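Local coordinates for protein NAD-dependent aldehyde dehydrogenase (Burkholderia multivorans, PDB 5UJU) that probably catalyses the NAD-dependent oxidation of aldehydes to carboxylic acids, as in other members of the aldehyde dehydrogenase family, at residues F14-D19 and S123-A128; S60-T65 and V86-R91. All blocks are in the same frame, centred on the assembly; numbering follows the deposited sequence.

Contact 1 of 2, residues F14-D19 and S123-A128; sequences FTKHED and SLEILA
His17 and Lys16 converge on a single carboxylate oxygen, OE1 of Glu125, and this shared acceptor ties the N-terminal helical pair to the long helix 97-132. The imidazole of His17 donates from NE2 to Glu125 OE1 at 2.8 Å, a fairly straight bond with an N-H...O angle of 159°. The oxygen lies almost exactly in the ring plane but is met on the anti side of the carboxylate, whose own plane is turned 36° from that of the ring. Lys16 takes the syn side: its NZ forms a salt bridge of 3.0 Å to Glu125 OE1, coming from somewhat out of the carboxylate plane.

Apolar packing accompanies these bonds. Leu124 CD1 lies against His17 CB at 3.6 Å, and the leucine and histidine side chains run past one another in opposing senses. The methyl CB of Ala128 approaches the ring obliquely, 4.1 Å from His17 CE1. The imidazole is flanked on both faces, with the carbonyl oxygen of Leu124 over one and Lys16 CG over the other.

With CG opposite its backbone N (chi1 171°) and the chain extended beyond it, Lys16 carries its ammonium to Glu125, whereas Glu125 bends at chi2 and brings its carboxylate back toward the histidine. The second oxygen, Glu125 OE2, is engaged by Arg129 one turn further along the helix, while Leu124 also rests on Leu21 and on Leu165 and Val168 of helix 158-175.

His17 itself occupies the N-cap position of helix 18-30, at the break after helix 12-16, and the bond from its ring links the junction of these two helices to helix 97-132. Donation from NE2 requires a proton on that nitrogen, and the adjoining carboxylate would be expected to stabilise a positively charged imidazole, though nearby Lys16 and Arg129 probably temper that effect.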
ATOM      1  N   PHE A  14     -11.323  -0.666  24.371  1.00 39.78           N
ATOM      2  CA  PHE A  14     -10.891  -1.883  23.691  1.00 38.69           C
ATOM      3  C   PHE A  14     -11.452  -3.116  24.390  1.00 37.93           C
ATOM      4  O   PHE A  14     -12.062  -3.988  23.756  1.00 41.30           O
ATOM      5  CB  PHE A  14      -9.359  -1.942  23.632  1.00 41.75           C
ATOM      6  CG  PHE A  14      -8.823  -3.104  22.832  1.00 36.28           C
ATOM      7  CD1 PHE A  14      -8.503  -2.953  21.496  1.00 35.39           C
ATOM      8  CD2 PHE A  14      -8.654  -4.350  23.421  1.00 39.34           C
ATOM      9  CE1 PHE A  14      -8.020  -4.020  20.757  1.00 36.75           C
ATOM     10  CE2 PHE A  14      -8.175  -5.424  22.689  1.00 38.91           C
ATOM     11  CZ  PHE A  14      -7.851  -5.253  21.354  1.00 37.39           C
ATOM     12  N   THR A  15     -11.248  -3.209  25.702  1.00 34.12           N
ATOM     13  CA  THR A  15     -11.786  -4.335  26.458  1.00 38.72           C
ATOM     14  C   THR A  15     -13.301  -4.407  26.335  1.00 37.97           C
ATOM     15  O   THR A  15     -13.872  -5.501  26.281  1.00 36.54           O
ATOM     16  CB  THR A  15     -11.375  -4.220  27.929  1.00 40.93           C
ATOM     17  OG1 THR A  15      -9.950  -4.268  28.028  1.00 44.45           O
ATOM     18  CG2 THR A  15     -11.982  -5.341  28.773  1.00 40.59           C
ATOM     19  N   LYS A  16     -13.968  -3.252  26.287  1.00 38.67           N
ATOM     20  CA  LYS A  16     -15.426  -3.235  26.219  1.00 40.43           C
ATOM     21  C   LYS A  16     -15.937  -3.890  24.932  1.00 40.09           C
ATOM     22  O   LYS A  16     -16.945  -4.612  24.948  1.00 40.47           O
ATOM     23  CB  LYS A  16     -15.929  -1.794  26.327  1.00 42.16           C
ATOM     24  CG  LYS A  16     -17.416  -1.610  26.063  1.00 43.54           C
ATOM     25  CD  LYS A  16     -17.839  -0.148  26.193  1.00 42.39           C
ATOM     26  CE  LYS A  16     -19.346   0.017  26.040  1.00 43.98           C
ATOM     27  NZ  LYS A  16     -19.796   1.435  26.097  1.00 40.37           N
ATOM     28  N   HIS A  17     -15.255  -3.660  23.814  1.00 35.09           N
ATOM     29  CA  HIS A  17     -15.727  -4.136  22.516  1.00 38.05           C
ATOM     30  C   HIS A  17     -14.885  -5.285  21.971  1.00 33.12           C
ATOM     31  O   HIS A  17     -14.962  -5.593  20.778  1.00 35.80           O
ATOM     32  CB  HIS A  17     -15.769  -2.979  21.524  1.00 30.16           C
ATOM     33  CG  HIS A  17     -16.687  -1.874  21.936  1.00 38.63           C
ATOM     34  ND1 HIS A  17     -18.054  -2.034  22.019  1.00 37.15           N
ATOM     35  CD2 HIS A  17     -16.434  -0.600  22.323  1.00 36.47           C
ATOM     36  CE1 HIS A  17     -18.605  -0.903  22.424  1.00 36.56           C
ATOM     37  NE2 HIS A  17     -17.643  -0.017  22.613  1.00 35.50           N
ATOM     38  N   GLU A  18     -14.114  -5.949  22.835  1.00 35.49           N
ATOM     39  CA  GLU A  18     -13.157  -6.949  22.378  1.00 34.78           C
ATOM     40  C   GLU A  18     -13.855  -8.148  21.744  1.00 34.43           C
ATOM     41  O   GLU A  18     -13.358  -8.708  20.760  1.00 35.42           O
ATOM     42  CB  GLU A  18     -12.276  -7.398  23.541  1.00 34.83           C
ATOM     43  CG  GLU A  18     -11.099  -8.235  23.078  1.00 34.03           C
ATOM     44  CD  GLU A  18     -10.089  -8.490  24.182  1.00 43.42           C
ATOM     45  OE1 GLU A  18     -10.407  -8.218  25.359  1.00 42.53           O
ATOM     46  OE2 GLU A  18      -8.970  -8.948  23.865  1.00 45.49           O
ATOM     47  N   ASP A  19     -15.002  -8.559  22.294  1.00 35.80           N
ATOM     48  CA  ASP A  19     -15.726  -9.696  21.728  1.00 38.38           C
ATOM     49  C   ASP A  19     -16.186  -9.406  20.304  1.00 37.96           C
ATOM     50  O   ASP A  19     -16.060 -10.261  19.422  1.00 38.23           O
ATOM     51  CB  ASP A  19     -16.910 -10.064  22.619  1.00 38.00           C
ATOM     52  CG  ASP A  19     -16.488 -10.823  23.862  1.00 50.08           C
ATOM     53  OD1 ASP A  19     -15.296 -11.199  23.952  1.00 51.91           O
ATOM     54  OD2 ASP A  19     -17.344 -11.038  24.748  1.00 53.47           O
ATOM     55  N   SER A 123     -12.684   3.770  18.148  1.00 22.92           N
ATOM     56  CA  SER A 123     -13.402   3.515  16.895  1.00 26.05           C
ATOM     57  C   SER A 123     -14.617   2.619  17.121  1.00 26.30           C
ATOM     58  O   SER A 123     -15.706   2.891  16.601  1.00 24.77           O
ATOM     59  CB  SER A 123     -12.463   2.910  15.854  1.00 22.50           C
ATOM     60  OG  SER A 123     -11.528   3.882  15.421  1.00 26.00           O
ATOM     61  N   LEU A 124     -14.453   1.546  17.896  1.00 22.11           N
ATOM     62  CA  LEU A 124     -15.564   0.620  18.093  1.00 31.46           C
ATOM     63  C   LEU A 124     -16.679   1.257  18.903  1.00 30.91           C
ATOM     64  O   LEU A 124     -17.860   0.968  18.672  1.00 29.21           O
ATOM     65  CB  LEU A 124     -15.080  -0.660  18.771  1.00 28.64           C
ATOM     66  CG  LEU A 124     -14.015  -1.419  17.975  1.00 26.95           C
ATOM     67  CD1 LEU A 124     -13.396  -2.578  18.783  1.00 28.38           C
ATOM     68  CD2 LEU A 124     -14.584  -1.901  16.653  1.00 28.75           C
ATOM     69  N   GLU A 125     -16.325   2.121  19.851  1.00 27.02           N
ATOM     70  CA  GLU A 125     -17.339   2.825  20.624  1.00 29.47           C
ATOM     71  C   GLU A 125     -18.098   3.819  19.758  1.00 27.46           C
ATOM     72  O   GLU A 125     -19.323   3.945  19.882  1.00 29.13           O
ATOM     73  CB  GLU A 125     -16.692   3.518  21.825  1.00 25.81           C
ATOM     74  CG  GLU A 125     -17.633   4.411  22.626  1.00 29.32           C
ATOM     75  CD  GLU A 125     -18.748   3.660  23.349  1.00 32.53           C
ATOM     76  OE1 GLU A 125     -18.629   2.433  23.572  1.00 33.62           O
ATOM     77  OE2 GLU A 125     -19.752   4.317  23.703  1.00 30.50           O
ATOM     78  N   ILE A 126     -17.391   4.546  18.889  1.00 23.07           N
ATOM     79  CA  ILE A 126     -18.071   5.438  17.955  1.00 23.10           C
ATOM     80  C   ILE A 126     -19.087   4.649  17.127  1.00 24.58           C
ATOM     81  O   ILE A 126     -20.241   5.063  16.975  1.00 27.48           O
ATOM     82  CB  ILE A 126     -17.057   6.164  17.053  1.00 27.00           C
ATOM     83  CG1 ILE A 126     -16.157   7.109  17.876  1.00 23.15           C
ATOM     84  CG2 ILE A 126     -17.789   6.880  15.898  1.00 20.60           C
ATOM     85  CD1 ILE A 126     -14.966   7.659  17.100  1.00 21.32           C
ATOM     86  N   LEU A 127     -18.677   3.481  16.607  1.00 28.04           N
ATOM     87  CA  LEU A 127     -19.575   2.654  15.789  1.00 27.18           C
ATOM     88  C   LEU A 127     -20.809   2.211  16.571  1.00 29.98           C
ATOM     89  O   LEU A 127     -21.922   2.193  16.030  1.00 27.63           O
ATOM     90  CB  LEU A 127     -18.821   1.442  15.233  1.00 25.57           C
ATOM     91  CG  LEU A 127     -17.762   1.827  14.189  1.00 28.86           C
ATOM     92  CD1 LEU A 127     -17.044   0.617  13.619  1.00 26.56           C
ATOM     93  CD2 LEU A 127     -18.448   2.601  13.092  1.00 36.17           C
ATOM     94  N   ALA A 128     -20.632   1.857  17.847  1.00 24.50           N
ATOM     95  CA  ALA A 128     -21.775   1.487  18.670  1.00 31.77           C
ATOM     96  C   ALA A 128     -22.763   2.639  18.764  1.00 32.43           C
ATOM     97  O   ALA A 128     -23.975   2.438  18.645  1.00 31.03           O
ATOM     98  CB  ALA A 128     -21.302   1.068  20.069  1.00 34.53           C
TER

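Contact 2 of 2, residues S60-T65 and V86-R91; sequences SHLGKT and VALDIR. With EDO (1,2-ethanediol), chain E.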
ATOM      1  N   SER A  60     -34.792  18.340  14.179  1.00 32.03           N
ATOM      2  CA  SER A  60     -34.139  19.359  14.997  1.00 39.73           C
ATOM      3  C   SER A  60     -32.992  20.043  14.261  1.00 40.75           C
ATOM      4  O   SER A  60     -32.637  21.166  14.619  1.00 41.60           O
ATOM      5  CB  SER A  60     -33.638  18.747  16.307  1.00 40.41           C
ATOM      6  OG  SER A  60     -32.371  18.134  16.132  1.00 43.00           O
ATOM      7  N   HIS A  61     -32.419  19.414  13.227  1.00 30.70           N
ATOM      8  CA  HIS A  61     -31.343  20.065  12.490  1.00 33.23           C
ATOM      9  C   HIS A  61     -31.854  21.082  11.482  1.00 35.32           C
ATOM     10  O   HIS A  61     -31.069  21.912  11.006  1.00 33.51           O
ATOM     11  CB  HIS A  61     -30.483  19.034  11.750  1.00 34.24           C
ATOM     12  CG  HIS A  61     -29.941  17.958  12.632  1.00 35.74           C
ATOM     13  ND1 HIS A  61     -29.153  18.219  13.733  1.00 36.43           N
ATOM     14  CD2 HIS A  61     -30.079  16.614  12.579  1.00 34.65           C
ATOM     15  CE1 HIS A  61     -28.830  17.081  14.320  1.00 35.51           C
ATOM     16  NE2 HIS A  61     -29.377  16.090  13.635  1.00 30.43           N
ATOM     17  N   LEU A  62     -33.137  21.027  11.130  1.00 31.31           N
ATOM     18  CA  LEU A  62     -33.653  21.858  10.057  1.00 30.69           C
ATOM     19  C   LEU A  62     -33.814  23.295  10.538  1.00 37.04           C
ATOM     20  O   LEU A  62     -34.242  23.542  11.669  1.00 39.01           O
ATOM     21  CB  LEU A  62     -35.001  21.314   9.581  1.00 34.83           C
ATOM     22  CG  LEU A  62     -34.998  19.830   9.199  1.00 33.71           C
ATOM     23  CD1 LEU A  62     -36.324  19.428   8.582  1.00 34.65           C
ATOM     24  CD2 LEU A  62     -33.845  19.482   8.263  1.00 32.94           C
ATOM     25  N   GLY A  63     -33.470  24.245   9.671  1.00 32.65           N
ATOM     26  CA  GLY A  63     -33.620  25.649  10.027  1.00 37.81           C
ATOM     27  C   GLY A  63     -32.696  26.167  11.110  1.00 33.52           C
ATOM     28  O   GLY A  63     -33.034  27.148  11.776  1.00 36.75           O
ATOM     29  N   LYS A  64     -31.545  25.537  11.324  1.00 34.95           N
ATOM     30  CA  LYS A  64     -30.632  26.033  12.344  1.00 31.50           C
ATOM     31  C   LYS A  64     -29.201  25.689  11.956  1.00 29.98           C
ATOM     32  O   LYS A  64     -28.948  24.865  11.073  1.00 28.39           O
ATOM     33  CB  LYS A  64     -30.996  25.493  13.730  1.00 48.31           C
ATOM     34  CG  LYS A  64     -30.466  24.120  14.056  1.00 52.97           C
ATOM     35  CD  LYS A  64     -30.844  23.763  15.492  1.00 55.69           C
ATOM     36  CE  LYS A  64     -29.643  23.325  16.301  1.00 56.92           C
ATOM     37  NZ  LYS A  64     -30.039  22.986  17.699  1.00 66.39           N
ATOM     38  N   THR A  65     -28.258  26.319  12.651  1.00 31.86           N
ATOM     39  CA  THR A  65     -26.849  26.040  12.435  1.00 30.23           C
ATOM     40  C   THR A  65     -26.440  24.834  13.268  1.00 33.81           C
ATOM     41  O   THR A  65     -26.711  24.775  14.472  1.00 33.82           O
ATOM     42  CB  THR A  65     -25.999  27.256  12.793  1.00 35.24           C
ATOM     43  OG1 THR A  65     -26.404  28.357  11.983  1.00 34.11           O
ATOM     44  CG2 THR A  65     -24.513  26.989  12.534  1.00 35.51           C
ATOM     45  N   VAL A  86     -38.477  18.573   0.624  1.00 33.69           N
ATOM     46  CA  VAL A  86     -38.629  19.108   1.973  1.00 31.94           C
ATOM     47  C   VAL A  86     -37.609  20.220   2.182  1.00 32.44           C
ATOM     48  O   VAL A  86     -36.441  20.092   1.790  1.00 31.92           O
ATOM     49  CB  VAL A  86     -38.456  17.981   3.006  1.00 36.19           C
ATOM     50  CG1 VAL A  86     -38.362  18.543   4.425  1.00 40.32           C
ATOM     51  CG2 VAL A  86     -39.599  16.993   2.900  1.00 35.07           C
ATOM     52  N   ALA A  87     -38.049  21.331   2.778  1.00 26.94           N
ATOM     53  CA  ALA A  87     -37.134  22.412   3.121  1.00 33.03           C
ATOM     54  C   ALA A  87     -36.177  21.954   4.218  1.00 33.67           C
ATOM     55  O   ALA A  87     -36.606  21.463   5.263  1.00 38.03           O
ATOM     56  CB  ALA A  87     -37.921  23.643   3.570  1.00 39.43           C
ATOM     57  N   LEU A  88     -34.875  22.101   3.978  1.00 34.50           N
ATOM     58  CA  LEU A  88     -33.867  21.726   4.963  1.00 31.39           C
ATOM     59  C   LEU A  88     -33.337  22.947   5.703  1.00 34.49           C
ATOM     60  O   LEU A  88     -33.413  23.007   6.934  1.00 35.76           O
ATOM     61  CB  LEU A  88     -32.717  20.975   4.287  1.00 31.13           C
ATOM     62  CG  LEU A  88     -33.120  19.659   3.596  1.00 30.56           C
ATOM     63  CD1 LEU A  88     -31.879  18.971   3.028  1.00 26.79           C
ATOM     64  CD2 LEU A  88     -33.871  18.724   4.548  1.00 24.43           C
ATOM     65  N   ASP A  89     -32.794  23.917   4.966  1.00 27.85           N
ATOM     66  CA  ASP A  89     -32.218  25.129   5.542  1.00 29.57           C
ATOM     67  C   ASP A  89     -31.257  24.801   6.686  1.00 29.95           C
ATOM     68  O   ASP A  89     -31.348  25.356   7.783  1.00 31.21           O
ATOM     69  CB  ASP A  89     -33.312  26.083   6.017  1.00 40.53           C
ATOM     70  CG  ASP A  89     -34.218  26.516   4.895  1.00 49.45           C
ATOM     71  OD1 ASP A  89     -33.692  26.913   3.838  1.00 51.39           O
ATOM     72  OD2 ASP A  89     -35.450  26.469   5.079  1.00 54.29           O
ATOM     73  N   ILE A  90     -30.358  23.872   6.437  1.00 30.79           N
ATOM     74  CA  ILE A  90     -29.326  23.520   7.405  1.00 32.60           C
ATOM     75  C   ILE A  90     -28.079  24.336   7.110  1.00 35.76           C
ATOM     76  O   ILE A  90     -27.710  24.512   5.944  1.00 31.46           O
ATOM     77  CB  ILE A  90     -29.002  22.022   7.353  1.00 26.68           C
ATOM     78  CG1 ILE A  90     -30.260  21.174   7.558  1.00 31.28           C
ATOM     79  CG2 ILE A  90     -27.930  21.700   8.376  1.00 25.23           C
ATOM     80  CD1 ILE A  90     -30.059  19.755   7.097  1.00 29.44           C
ATOM     81  N   ARG A  91     -27.431  24.849   8.159  1.00 30.41           N
ATOM     82  CA  ARG A  91     -26.143  25.512   8.014  1.00 28.35           C
ATOM     83  C   ARG A  91     -25.134  24.865   8.954  1.00 30.63           C
ATOM     84  O   ARG A  91     -25.496  24.245   9.958  1.00 27.92           O
ATOM     85  CB  ARG A  91     -26.253  27.021   8.284  1.00 29.35           C
ATOM     86  CG  ARG A  91     -27.266  27.726   7.381  1.00 37.28           C
ATOM     87  CD  ARG A  91     -26.774  27.869   5.934  1.00 36.55           C
ATOM     88  NE  ARG A  91     -25.816  28.971   5.845  1.00 37.81           N
ATOM     89  CZ  ARG A  91     -25.286  29.441   4.716  1.00 41.15           C
ATOM     90  NH1 ARG A  91     -25.609  28.916   3.533  1.00 42.75           N
ATOM     91  NH2 ARG A  91     -24.433  30.454   4.774  1.00 39.04           N
TER
HETATM   92  C1  EDO E 603     -37.134  24.342   8.948  1.00 76.14           C
HETATM   93  O1  EDO E 603     -38.016  23.576   8.115  1.00 76.98           O
HETATM   94  C2  EDO E 603     -36.932  25.696   8.283  1.00 74.49           C
HETATM   95  O2  EDO E 603     -36.917  25.496   6.865  1.00 70.41           O
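Leu62 lies across the backbone of Leu88, its CA only 3.3 Å from Leu88 O in a CA-H...O contact. With chi1 at -53°, its CG stands anti to the carbonyl carbon, and Leu62 CD2 reaches Leu88 CD2 at 3.8 Å and Ile90 CD1 at 4.0 Å. Ile90 adds its CG1, which rests against the carbonyl oxygen of His61. Next to Leu62, Gly63 N donates to Leu88 O at 3.0 Å, in the carbonyl plane. Gly63 is the third residue of a type II turn running from His61 to Lys64, and its positive phi suits that position.

Arg91 closes the other end. Arg91 N donates to Lys64 O over 3.3 Å, nearly straight but from above the carbonyl plane, and a single beta bridge pairs it with Thr65. The Arg91 guanidinium leads away to Thr76 and Gly78. At the outer edge, O2 of an ethanediol, probably from the crystallisation liquor, comes doubtfully close to Asp89 OD2.

Segment 60-65 follows helix 50-60; segment 86-91 comes after strand 76-77 and leads into strand 92-93. Helix 134-145 meets Leu88 through His143 and takes the His61 imidazole on Glu136, while Leu245 of helix 245-260 touches both His61 and Ile90.

Contact 2 falls wholly within the loop that contact 1 closes, the segments following one another in the order 14-19, 60-65, 86-91, 123-128. Their centres lie 32 Å apart and their nearest atoms about 15 Å, so the two do not touch. Strand 92-93 and the first part of helix 97-132 lead from the second loop of contact 2 to the helix of contact 1. Helix 245-260 borders both, through Val257 at contact 1 and Leu245 at contact 2. Contact 1 joins the N-terminal helices to helix 97-132, whereas contact 2 pairs the loop after helix 50-60 with the one that leads to strand 92-93 and on to that same helix.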